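Local atomic coordinates of cystathionine gamma-synthase (Xanthomonas oryzae pv. oryzae, PDB entry 6LD8), a protein that probably makes cystathionine, and may also cleave it, with the help of pyridoxal 5'-phosphate. Residues His109-Gly114 / Leu153-Ser158; Val183-Leu188 / Asp201-Ser206; Ala191-Leu196 / Arg302-Phe307. The protein carries 1 engineered substitution. All blocks are in the same frame, centred on the assembly; numbering follows the deposited sequence.

Contact 1: His109-Gly114 / Leu153-Ser158; sequences HDAYGG and LIETPS. With 0JO (2-{[(E)-{3-hydroxy-2-methyl-5-[(phosphonooxy)methyl]pyridin-4-yl}methylidene]amino}prop-2-enoic acid), chain E; CYS (cysteine), chain F.
Ala-111 and Ser-158 have the nearest CA atoms of the two segments, 6.1 Å apart, where the turn before helix 113-124 passes the loop that leaves strand 151-155. The backbone N of Tyr-112, the N-cap residue, donates to Glu-155 OE2 over 2.8 Å at 164°, and OE2 accepts on its syn lone pair. An extended chain with CG anti to the backbone N (chi1 178°) carries the carboxylate across to this N-H, and its OE2 lies 3.2 Å from Ala-111 CB. The other oxygen, OE1, accepts from the backbone N of Asn-159. In the fold of this PLP-dependent family an aromatic ring lies over the cofactor, and Tyr-112 does so here: one ring face covers the pyridoxal-derived adduct 0JO, CD2 being 3.5 Å from its C4, while Gly-114 N sits 3.3 Å above the centre of the opposite face. The hydroxyl is hydrogen-bonded to Arg-59 of the second subunit. Further from the ligand, Ser-158 OG donates to Asp-110 OD2 over 2.7 Å, arriving from above the carboxylate plane, 64° out of it. Arg-163 forms a salt bridge with the same oxygen. A water donates to both Asp-110 O and Ser-158 OG.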
loop_
_atom_site.group_PDB
_atom_site.type_symbol
_atom_site.label_atom_id
_atom_site.label_comp_id
_atom_site.label_asym_id
_atom_site.label_seq_id
_atom_site.Cartn_x
_atom_site.Cartn_y
_atom_site.Cartn_z
ATOM N N HIS A 109 32.390 0.036 -22.290
ATOM C CA HIS A 109 33.365 -0.555 -21.342
ATOM C C HIS A 109 33.024 -0.127 -19.918
ATOM O O HIS A 109 33.454 -0.778 -18.972
ATOM C CB HIS A 109 34.803 -0.151 -21.747
ATOM C CG HIS A 109 35.140 1.300 -21.541
ATOM N ND1 HIS A 109 34.317 2.332 -21.964
ATOM C CD2 HIS A 109 36.220 1.896 -20.969
ATOM C CE1 HIS A 109 34.857 3.492 -21.621
ATOM N NE2 HIS A 109 36.025 3.241 -21.004
ATOM N N ASP A 110 32.400 1.027 -19.747
ATOM C CA ASP A 110 32.280 1.624 -18.391
ATOM C C ASP A 110 30.806 1.631 -17.927
ATOM O O ASP A 110 30.467 2.480 -17.075
ATOM C CB ASP A 110 32.910 3.023 -18.395
ATOM C CG ASP A 110 32.262 4.085 -19.270
ATOM O OD1 ASP A 110 31.435 3.763 -20.176
ATOM O OD2 ASP A 110 32.634 5.279 -19.064
ATOM N N ALA A 111 29.954 0.740 -18.452
ATOM C CA ALA A 111 28.521 0.643 -18.051
ATOM C C ALA A 111 28.396 0.178 -16.591
ATOM O O ALA A 111 29.409 -0.276 -16.002
ATOM C CB ALA A 111 27.759 -0.254 -18.997
ATOM N N TYR A 112 27.212 0.368 -15.990
ATOM C CA TYR A 112 26.868 -0.163 -14.645
ATOM C C TYR A 112 27.346 -1.624 -14.595
ATOM O O TYR A 112 27.118 -2.340 -15.582
ATOM C CB TYR A 112 25.361 0.026 -14.405
ATOM C CG TYR A 112 24.805 -0.743 -13.230
ATOM C CD1 TYR A 112 25.372 -0.620 -11.974
ATOM C CD2 TYR A 112 23.759 -1.655 -13.386
ATOM C CE1 TYR A 112 24.924 -1.371 -10.899
ATOM C CE2 TYR A 112 23.275 -2.390 -12.308
ATOM C CZ TYR A 112 23.869 -2.259 -11.065
ATOM O OH TYR A 112 23.455 -2.978 -9.978
ATOM N N GLY A 113 28.024 -2.026 -13.519
ATOM C CA GLY A 113 28.467 -3.419 -13.259
ATOM C C GLY A 113 27.367 -4.474 -13.456
ATOM O O GLY A 113 27.610 -5.539 -14.049
ATOM N N GLY A 114 26.155 -4.173 -13.038
ATOM C CA GLY A 114 25.019 -5.067 -13.243
ATOM C C GLY A 114 24.738 -5.252 -14.702
ATOM O O GLY A 114 24.384 -6.375 -15.097
ATOM N N LEU A 153 24.357 -0.191 -27.298
ATOM C CA LEU A 153 23.900 0.386 -26.029
ATOM C C LEU A 153 24.874 1.495 -25.651
ATOM O O LEU A 153 26.075 1.215 -25.465
ATOM C CB LEU A 153 23.834 -0.686 -24.933
ATOM C CG LEU A 153 23.223 -0.196 -23.609
ATOM C CD1 LEU A 153 22.136 -1.140 -23.132
ATOM C CD2 LEU A 153 24.270 -0.055 -22.538
ATOM N N ILE A 154 24.308 2.664 -25.412
ATOM C CA ILE A 154 25.020 3.833 -24.839
ATOM C C ILE A 154 24.563 4.055 -23.393
ATOM O O ILE A 154 23.341 4.119 -23.159
ATOM C CB ILE A 154 24.658 5.062 -25.689
ATOM C CG1 ILE A 154 25.101 4.904 -27.148
ATOM C CG2 ILE A 154 25.255 6.289 -25.037
ATOM C CD1 ILE A 154 24.430 5.842 -28.113
ATOM N N GLU A 155 25.489 4.298 -22.477
ATOM C CA GLU A 155 25.136 4.726 -21.109
ATOM C C GLU A 155 25.852 6.068 -20.848
ATOM O O GLU A 155 27.080 6.046 -20.601
ATOM C CB GLU A 155 25.486 3.606 -20.128
ATOM C CG GLU A 155 25.209 3.969 -18.665
ATOM C CD GLU A 155 25.795 3.029 -17.617
ATOM O OE1 GLU A 155 26.470 3.540 -16.725
ATOM O OE2 GLU A 155 25.587 1.782 -17.715
ATOM N N THR A 156 25.122 7.194 -20.908
ATOM C CA THR A 156 25.697 8.558 -20.718
ATOM C C THR A 156 24.785 9.423 -19.848
ATOM O O THR A 156 23.588 9.554 -20.102
ATOM C CB THR A 156 26.044 9.245 -22.051
ATOM O OG1 THR A 156 26.698 10.495 -21.828
ATOM C CG2 THR A 156 24.847 9.559 -22.903
ATOM N N PRO A 157 25.354 10.110 -18.846
ATOM C CA PRO A 157 26.715 9.896 -18.392
ATOM C C PRO A 157 26.882 8.528 -17.761
ATOM O O PRO A 157 25.923 7.977 -17.296
ATOM C CB PRO A 157 26.908 10.872 -17.233
ATOM C CG PRO A 157 25.845 11.937 -17.467
ATOM C CD PRO A 157 24.705 11.208 -18.124
ATOM N N SER A 158 28.122 8.098 -17.654
ATOM C CA SER A 158 28.481 6.708 -17.353
ATOM C C SER A 158 28.669 6.598 -15.831
ATOM O O SER A 158 29.121 7.558 -15.196
ATOM C CB SER A 158 29.711 6.291 -18.165
ATOM O OG SER A 158 30.936 6.744 -17.571
HETATM O O 0JO E . 23.945 1.985 -7.397
HETATM C C 0JO E . 23.915 1.712 -8.602
HETATM O OXT 0JO E . 24.843 2.011 -9.385
HETATM C CA 0JO E . 22.821 0.904 -9.114
HETATM C CB 0JO E . 22.196 -0.065 -8.267
HETATM N N 0JO E . 22.473 1.120 -10.460
HETATM C C4A 0JO E . 21.506 0.581 -11.142
HETATM C C4 0JO E . 21.391 0.821 -12.589
HETATM C C3 0JO E . 22.143 1.878 -13.161
HETATM O O3 0JO E . 22.951 2.660 -12.410
HETATM C C2 0JO E . 22.068 2.121 -14.529
HETATM C C2A 0JO E . 22.854 3.236 -15.152
HETATM N N1 0JO E . 21.305 1.349 -15.315
HETATM C C6 0JO E . 20.606 0.329 -14.784
HETATM C C5 0JO E . 20.596 0.037 -13.447
HETATM C C5A 0JO E . 19.797 -1.154 -12.979
HETATM O OP4 0JO E . 18.492 -0.829 -12.432
HETATM P P 0JO E . 17.815 -1.645 -11.197
HETATM O OP3 0JO E . 16.523 -0.851 -11.021
HETATM O OP1 0JO E . 17.526 -3.056 -11.782
HETATM O OP2 0JO E . 18.749 -1.604 -10.040
HETATM N N CYS F . 24.456 -5.615 -5.229
HETATM C CA CYS F . 23.452 -5.182 -6.252
HETATM C C CYS F . 23.635 -6.050 -7.504
HETATM O O CYS F . 23.088 -5.826 -8.565
HETATM C CB CYS F . 23.494 -3.665 -6.505
HETATM S SG CYS F . 24.838 -3.018 -7.546
HETATM O OXT CYS F . 24.342 -7.051 -7.476
HETATM O O HOH W 1 31.691 4.905 -15.659
#

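Contact 2: Val183-Leu188 / Asp201-Ser206; sequences VDNTFL and DLVLHS. With 0JO (2-{[(E)-{3-hydroxy-2-methyl-5-[(phosphonooxy)methyl]pyridin-4-yl}methylidene]amino}prop-2-enoic acid), chain E.
Leu-202 O accepts from Val-183 N (2.9 Å), opening a parallel strand pairing in which the touching parts run within 20° of each other. Val-203 pairs with Val-183, its CG2 meeting Asn-185 CB at 3.6 Å. Leu-204 binds through both backbone polar atoms: its N donates to Val-183 O, and its O is met by Asn-185 N nearly head-on, with a C=O...N angle of 176°. On the same face of the sheet as Asp-184, Leu-204 CD1 packs 3.6 Å from Asp-184 CG. That aspartate puts OD2 2.6 Å from the pyridine N1 of 0JO, the place held in this family by the aspartate that probably stabilises a protonated ring nitrogen. Its OD1 is gripped twice by Thr-186, through OG1 and through the backbone N in an Asx turn, which fixes the carboxylate's rotation. His-205 lies beside Asn-185, the ring edge toward Asn-185 O, and its NE2 is hydrogen-bonded to Glu-76. Ser-206 N donates to Thr-186 OG1 (3.0 Å), and Ser-206 OG, anti to the backbone N (chi1 174°), donates to phosphate oxygen OP3 of 0JO at 2.8 Å. Strand 202-206 lies between strands 180-184 and 220-224, with helix 63-76 against Val-203 and Asn-185.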
loop_
_atom_site.group_PDB
_atom_site.type_symbol
_atom_site.label_atom_id
_atom_site.label_comp_id
_atom_site.label_asym_id
_atom_site.label_seq_id
_atom_site.Cartn_x
_atom_site.Cartn_y
_atom_site.Cartn_z
ATOM N N VAL A 183 19.611 3.891 -25.406
ATOM C CA VAL A 183 20.380 4.687 -24.389
ATOM C C VAL A 183 19.803 4.440 -22.988
ATOM O O VAL A 183 18.602 4.529 -22.836
ATOM C CB VAL A 183 20.329 6.181 -24.757
ATOM C CG1 VAL A 183 21.179 7.007 -23.796
ATOM C CG2 VAL A 183 20.732 6.394 -26.215
ATOM N N ASP A 184 20.656 4.068 -22.051
ATOM C CA ASP A 184 20.392 4.029 -20.612
ATOM C C ASP A 184 20.528 5.465 -20.088
ATOM O O ASP A 184 21.644 5.926 -19.880
ATOM C CB ASP A 184 21.330 3.046 -19.917
ATOM C CG ASP A 184 20.925 2.835 -18.467
ATOM O OD1 ASP A 184 20.151 3.700 -17.997
ATOM O OD2 ASP A 184 21.347 1.799 -17.833
ATOM N N ASN A 185 19.390 6.115 -19.892
ATOM C CA ASN A 185 19.236 7.526 -19.464
ATOM C C ASN A 185 18.957 7.622 -17.947
ATOM O O ASN A 185 18.406 8.610 -17.513
ATOM C CB ASN A 185 18.141 8.141 -20.327
ATOM C CG ASN A 185 18.135 9.649 -20.285
ATOM O OD1 ASN A 185 17.080 10.286 -20.438
ATOM N ND2 ASN A 185 19.305 10.203 -20.049
ATOM N N THR A 186 19.388 6.658 -17.143
ATOM C CA THR A 186 19.076 6.597 -15.695
ATOM C C THR A 186 19.666 7.819 -14.963
ATOM O O THR A 186 19.006 8.374 -14.057
ATOM C CB THR A 186 19.614 5.297 -15.079
ATOM O OG1 THR A 186 18.922 4.186 -15.639
ATOM C CG2 THR A 186 19.483 5.247 -13.572
ATOM N N PHE A 187 20.936 8.125 -15.217
ATOM C CA PHE A 187 21.714 9.132 -14.476
ATOM C C PHE A 187 21.150 10.552 -14.623
ATOM O O PHE A 187 21.348 11.304 -13.680
ATOM C CB PHE A 187 23.172 9.004 -14.863
ATOM C CG PHE A 187 23.999 8.275 -13.846
ATOM C CD1 PHE A 187 23.532 7.108 -13.277
ATOM C CD2 PHE A 187 25.249 8.752 -13.482
ATOM C CE1 PHE A 187 24.304 6.431 -12.349
ATOM C CE2 PHE A 187 26.006 8.098 -12.519
ATOM C CZ PHE A 187 25.529 6.941 -11.955
ATOM N N LEU A 188 20.449 10.924 -15.696
ATOM C CA LEU A 188 19.923 12.310 -15.835
ATOM C C LEU A 188 18.411 12.373 -15.792
ATOM O O LEU A 188 17.891 13.499 -15.478
ATOM C CB LEU A 188 20.443 12.939 -17.128
ATOM C CG LEU A 188 21.933 13.265 -17.095
ATOM C CD1 LEU A 188 22.405 13.727 -18.454
ATOM C CD2 LEU A 188 22.267 14.317 -16.035
ATOM N N ASP A 201 16.586 4.662 -31.041
ATOM C CA ASP A 201 15.387 3.795 -31.256
ATOM C C ASP A 201 14.649 3.657 -29.921
ATOM O O ASP A 201 13.408 3.666 -29.913
ATOM C CB ASP A 201 15.831 2.465 -31.869
ATOM C CG ASP A 201 16.503 2.705 -33.217
ATOM O OD1 ASP A 201 15.778 3.171 -34.121
ATOM O OD2 ASP A 201 17.754 2.559 -33.303
ATOM N N LEU A 202 15.434 3.551 -28.859
ATOM C CA LEU A 202 14.998 3.145 -27.512
ATOM C C LEU A 202 15.744 3.975 -26.470
ATOM O O LEU A 202 17.008 4.180 -26.597
ATOM C CB LEU A 202 15.358 1.679 -27.277
ATOM C CG LEU A 202 14.712 0.652 -28.197
ATOM C CD1 LEU A 202 15.534 -0.638 -28.186
ATOM C CD2 LEU A 202 13.289 0.387 -27.769
ATOM N N VAL A 203 15.003 4.345 -25.437
ATOM C CA VAL A 203 15.581 4.898 -24.201
ATOM C C VAL A 203 15.081 4.041 -23.031
ATOM O O VAL A 203 13.899 3.653 -23.021
ATOM C CB VAL A 203 15.252 6.397 -24.090
ATOM C CG1 VAL A 203 13.773 6.668 -24.018
ATOM C CG2 VAL A 203 15.949 7.004 -22.904
ATOM N N LEU A 204 15.949 3.761 -22.074
ATOM C CA LEU A 204 15.509 3.017 -20.895
ATOM C C LEU A 204 16.045 3.635 -19.615
ATOM O O LEU A 204 17.032 4.365 -19.639
ATOM C CB LEU A 204 15.899 1.535 -21.057
ATOM C CG LEU A 204 17.361 1.142 -21.057
ATOM C CD1 LEU A 204 17.926 1.144 -19.663
ATOM C CD2 LEU A 204 17.482 -0.258 -21.643
ATOM N N HIS A 205 15.416 3.253 -18.521
ATOM C CA HIS A 205 15.680 3.789 -17.173
ATOM C C HIS A 205 15.558 2.691 -16.131
ATOM O O HIS A 205 14.611 1.902 -16.228
ATOM C CB HIS A 205 14.583 4.778 -16.806
ATOM C CG HIS A 205 14.646 6.031 -17.576
ATOM N ND1 HIS A 205 15.573 7.028 -17.245
ATOM C CD2 HIS A 205 13.929 6.463 -18.643
ATOM C CE1 HIS A 205 15.431 8.021 -18.110
ATOM N NE2 HIS A 205 14.439 7.691 -19.007
ATOM N N SER A 206 16.398 2.748 -15.123
ATOM C CA SER A 206 16.005 2.336 -13.761
ATOM C C SER A 206 15.137 3.416 -13.120
ATOM O O SER A 206 15.719 4.424 -12.735
ATOM C CB SER A 206 17.203 2.079 -12.954
ATOM O OG SER A 206 16.829 1.817 -11.643
HETATM O O 0JO E . 23.945 1.985 -7.397
HETATM C C 0JO E . 23.915 1.712 -8.602
HETATM O OXT 0JO E . 24.843 2.011 -9.385
HETATM C CA 0JO E . 22.821 0.904 -9.114
HETATM C CB 0JO E . 22.196 -0.065 -8.267
HETATM N N 0JO E . 22.473 1.120 -10.460
HETATM C C4A 0JO E . 21.506 0.581 -11.142
HETATM C C4 0JO E . 21.391 0.821 -12.589
HETATM C C3 0JO E . 22.143 1.878 -13.161
HETATM O O3 0JO E . 22.951 2.660 -12.410
HETATM C C2 0JO E . 22.068 2.121 -14.529
HETATM C C2A 0JO E . 22.854 3.236 -15.152
HETATM N N1 0JO E . 21.305 1.349 -15.315
HETATM C C6 0JO E . 20.606 0.329 -14.784
HETATM C C5 0JO E . 20.596 0.037 -13.447
HETATM C C5A 0JO E . 19.797 -1.154 -12.979
HETATM O OP4 0JO E . 18.492 -0.829 -12.432
HETATM P P 0JO E . 17.815 -1.645 -11.197
HETATM O OP3 0JO E . 16.523 -0.851 -11.021
HETATM O OP1 0JO E . 17.526 -3.056 -11.782
HETATM O OP2 0JO E . 18.749 -1.604 -10.040
HETATM O O HOH W 2 16.341 8.329 -14.818
#

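Contact 3: Ala191-Leu196 / Arg302-Phe307; sequences ALQKPL and RQQKGF
Lys-305 and Leu-192 have the nearest CA atoms, 4.7 Å apart, and share the hydrogen bond that joins the segments: Lys-305 N donates to Leu-192 O over 2.8 Å at 168°. The donor stands above the carbonyl plane, 37° out of it, and the CA-H of Gln-304 approaches the same oxygen, with Gln-304 CA 3.3 Å from Leu-192 O. Van der Waals contact comes next. Leu-192 CD2 lies 4.0 Å from Gly-306 N, where the chain carries no side chain, while on the helix 259-277 side Leu-192 touches Leu-263 and Gln-267. The aliphatic part of Lys-305 runs past Ala-191, its CD 3.9 Å from Ala-191 O. These contacts join the long loop between strands 180-184 and 202-206 of the seven-stranded sheet to the chain just beyond helix 297-303, where Gln-304 is the first residue to leave helical geometry. The polar side chains form a third group. Gln-193 and Gln-303 lie alongside each other with amide planes 81° apart, and Gln-303 is held by hydrogen bonds to Thr-165 O and Leu-167 N. Beside them, extended Gln-304 reaches forward along its own segment, where NE2 donates to Gly-306 O at 2.8 Å, with the acceptor nearly in the plane of the Gln-304 amide.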
loop_
_atom_site.group_PDB
_atom_site.type_symbol
_atom_site.label_atom_id
_atom_site.label_comp_id
_atom_site.label_asym_id
_atom_site.label_seq_id
_atom_site.Cartn_x
_atom_site.Cartn_y
_atom_site.Cartn_z
ATOM N N ALA A 191 14.094 14.508 -17.631
ATOM C CA ALA A 191 13.965 15.955 -17.352
ATOM C C ALA A 191 15.244 16.651 -17.843
ATOM O O ALA A 191 15.185 17.841 -18.129
ATOM C CB ALA A 191 13.711 16.190 -15.891
ATOM N N LEU A 192 16.345 15.921 -17.991
ATOM C CA LEU A 192 17.672 16.529 -18.240
ATOM C C LEU A 192 18.357 16.033 -19.519
ATOM O O LEU A 192 19.419 16.595 -19.792
ATOM C CB LEU A 192 18.579 16.256 -17.040
ATOM C CG LEU A 192 18.212 16.944 -15.732
ATOM C CD1 LEU A 192 19.279 16.634 -14.675
ATOM C CD2 LEU A 192 18.064 18.446 -15.924
ATOM N N GLN A 193 17.849 15.001 -20.201
ATOM C CA GLN A 193 18.416 14.442 -21.457
ATOM C C GLN A 193 17.329 13.647 -22.149
ATOM O O GLN A 193 16.699 12.803 -21.467
ATOM C CB GLN A 193 19.632 13.576 -21.157
ATOM C CG GLN A 193 20.396 13.107 -22.403
ATOM C CD GLN A 193 21.662 12.383 -22.009
ATOM O OE1 GLN A 193 21.624 11.265 -21.466
ATOM N NE2 GLN A 193 22.807 13.011 -22.271
ATOM N N LYS A 194 17.079 13.937 -23.413
ATOM C CA LYS A 194 16.129 13.231 -24.283
ATOM C C LYS A 194 16.863 12.547 -25.425
ATOM O O LYS A 194 16.909 13.049 -26.548
ATOM C CB LYS A 194 15.101 14.199 -24.823
ATOM C CG LYS A 194 14.506 15.140 -23.785
ATOM C CD LYS A 194 13.020 15.434 -23.900
ATOM C CE LYS A 194 12.558 15.886 -25.241
ATOM N NZ LYS A 194 11.098 15.804 -25.378
ATOM N N PRO A 195 17.400 11.321 -25.216
ATOM C CA PRO A 195 18.091 10.600 -26.292
ATOM C C PRO A 195 17.282 10.384 -27.571
ATOM O O PRO A 195 17.873 10.380 -28.614
ATOM C CB PRO A 195 18.452 9.264 -25.652
ATOM C CG PRO A 195 18.554 9.591 -24.184
ATOM C CD PRO A 195 17.498 10.641 -23.931
ATOM N N LEU A 196 15.963 10.229 -27.489
ATOM C CA LEU A 196 15.142 10.055 -28.714
ATOM C C LEU A 196 15.216 11.320 -29.589
ATOM O O LEU A 196 14.985 11.172 -30.782
ATOM C CB LEU A 196 13.678 9.716 -28.402
ATOM C CG LEU A 196 13.434 8.508 -27.485
ATOM C CD1 LEU A 196 11.960 8.152 -27.493
ATOM C CD2 LEU A 196 14.265 7.319 -27.891
ATOM N N ARG A 302 25.728 20.973 -24.215
ATOM C CA ARG A 302 24.937 20.986 -25.470
ATOM C C ARG A 302 23.931 19.823 -25.490
ATOM O O ARG A 302 22.856 20.022 -26.071
ATOM C CB ARG A 302 25.894 21.025 -26.683
ATOM C CG ARG A 302 25.459 20.270 -27.950
ATOM C CD ARG A 302 24.958 21.003 -29.229
ATOM N NE ARG A 302 25.922 21.933 -29.844
ATOM C CZ ARG A 302 26.113 23.216 -29.476
ATOM N NH1 ARG A 302 25.390 23.760 -28.504
ATOM N NH2 ARG A 302 27.054 23.940 -30.064
ATOM N N GLN A 303 24.238 18.609 -24.997
ATOM C CA GLN A 303 23.262 17.499 -25.209
ATOM C C GLN A 303 22.345 17.297 -23.978
ATOM O O GLN A 303 21.302 16.720 -24.191
ATOM C CB GLN A 303 23.924 16.229 -25.739
ATOM C CG GLN A 303 24.636 15.396 -24.697
ATOM C CD GLN A 303 25.275 14.184 -25.326
ATOM O OE1 GLN A 303 25.330 14.059 -26.553
ATOM N NE2 GLN A 303 25.824 13.327 -24.483
ATOM N N GLN A 304 22.696 17.849 -22.810
ATOM C CA GLN A 304 21.961 17.805 -21.521
ATOM C C GLN A 304 21.328 19.175 -21.183
ATOM O O GLN A 304 21.876 20.208 -21.576
ATOM C CB GLN A 304 22.926 17.362 -20.413
ATOM C CG GLN A 304 23.761 16.138 -20.789
ATOM C CD GLN A 304 24.714 15.743 -19.705
ATOM O OE1 GLN A 304 25.547 14.826 -19.879
ATOM N NE2 GLN A 304 24.582 16.418 -18.557
ATOM N N LYS A 305 20.243 19.200 -20.405
ATOM C CA LYS A 305 19.604 20.445 -19.933
ATOM C C LYS A 305 20.179 20.785 -18.572
ATOM O O LYS A 305 19.814 21.796 -18.015
ATOM C CB LYS A 305 18.086 20.325 -19.897
ATOM C CG LYS A 305 17.491 19.879 -21.220
ATOM C CD LYS A 305 15.966 20.021 -21.240
ATOM C CE LYS A 305 15.266 18.948 -22.056
ATOM N NZ LYS A 305 15.555 19.093 -23.505
ATOM N N GLY A 306 21.048 19.937 -18.048
ATOM C CA GLY A 306 21.709 20.222 -16.768
ATOM C C GLY A 306 22.787 19.206 -16.568
ATOM O O GLY A 306 22.834 18.221 -17.375
ATOM N N PHE A 307 23.629 19.429 -15.585
ATOM C CA PHE A 307 24.815 18.579 -15.299
ATOM C C PHE A 307 24.493 17.489 -14.253
ATOM O O PHE A 307 25.360 16.647 -13.972
ATOM C CB PHE A 307 25.992 19.500 -14.919
ATOM C CG PHE A 307 26.366 20.476 -16.012
ATOM C CD1 PHE A 307 26.893 20.016 -17.216
ATOM C CD2 PHE A 307 26.220 21.855 -15.837
ATOM C CE1 PHE A 307 27.274 20.903 -18.227
ATOM C CE2 PHE A 307 26.575 22.739 -16.846
ATOM C CZ PHE A 307 27.083 22.258 -18.051
#

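In the fold
Contacts 1 and 2 share one sheet, in which strands 151-155 and 180-184 are neighbours; Ile-154 O and Asp-184 N, 2.9 Å apart, probably form a hydrogen bond between them. Their centres lie about 10 Å apart and both reach 0JO: contact 1 supplies a ring over the cofactor face, contact 2 groups at its pyridine nitrogen and phosphate. Contact 3 stands further out, its centre about 11 Å from that of contact 2 and about 16 Å from that of contact 1, and the side chain of Gln-193 is about 10 Å from 0JO. It reaches contact 2 where Val-183 CG1 packs 3.7 Å from Pro-195 CG, and contact 1 where Pro-157 CG meets Gln-304 OE1 at 3.8 Å.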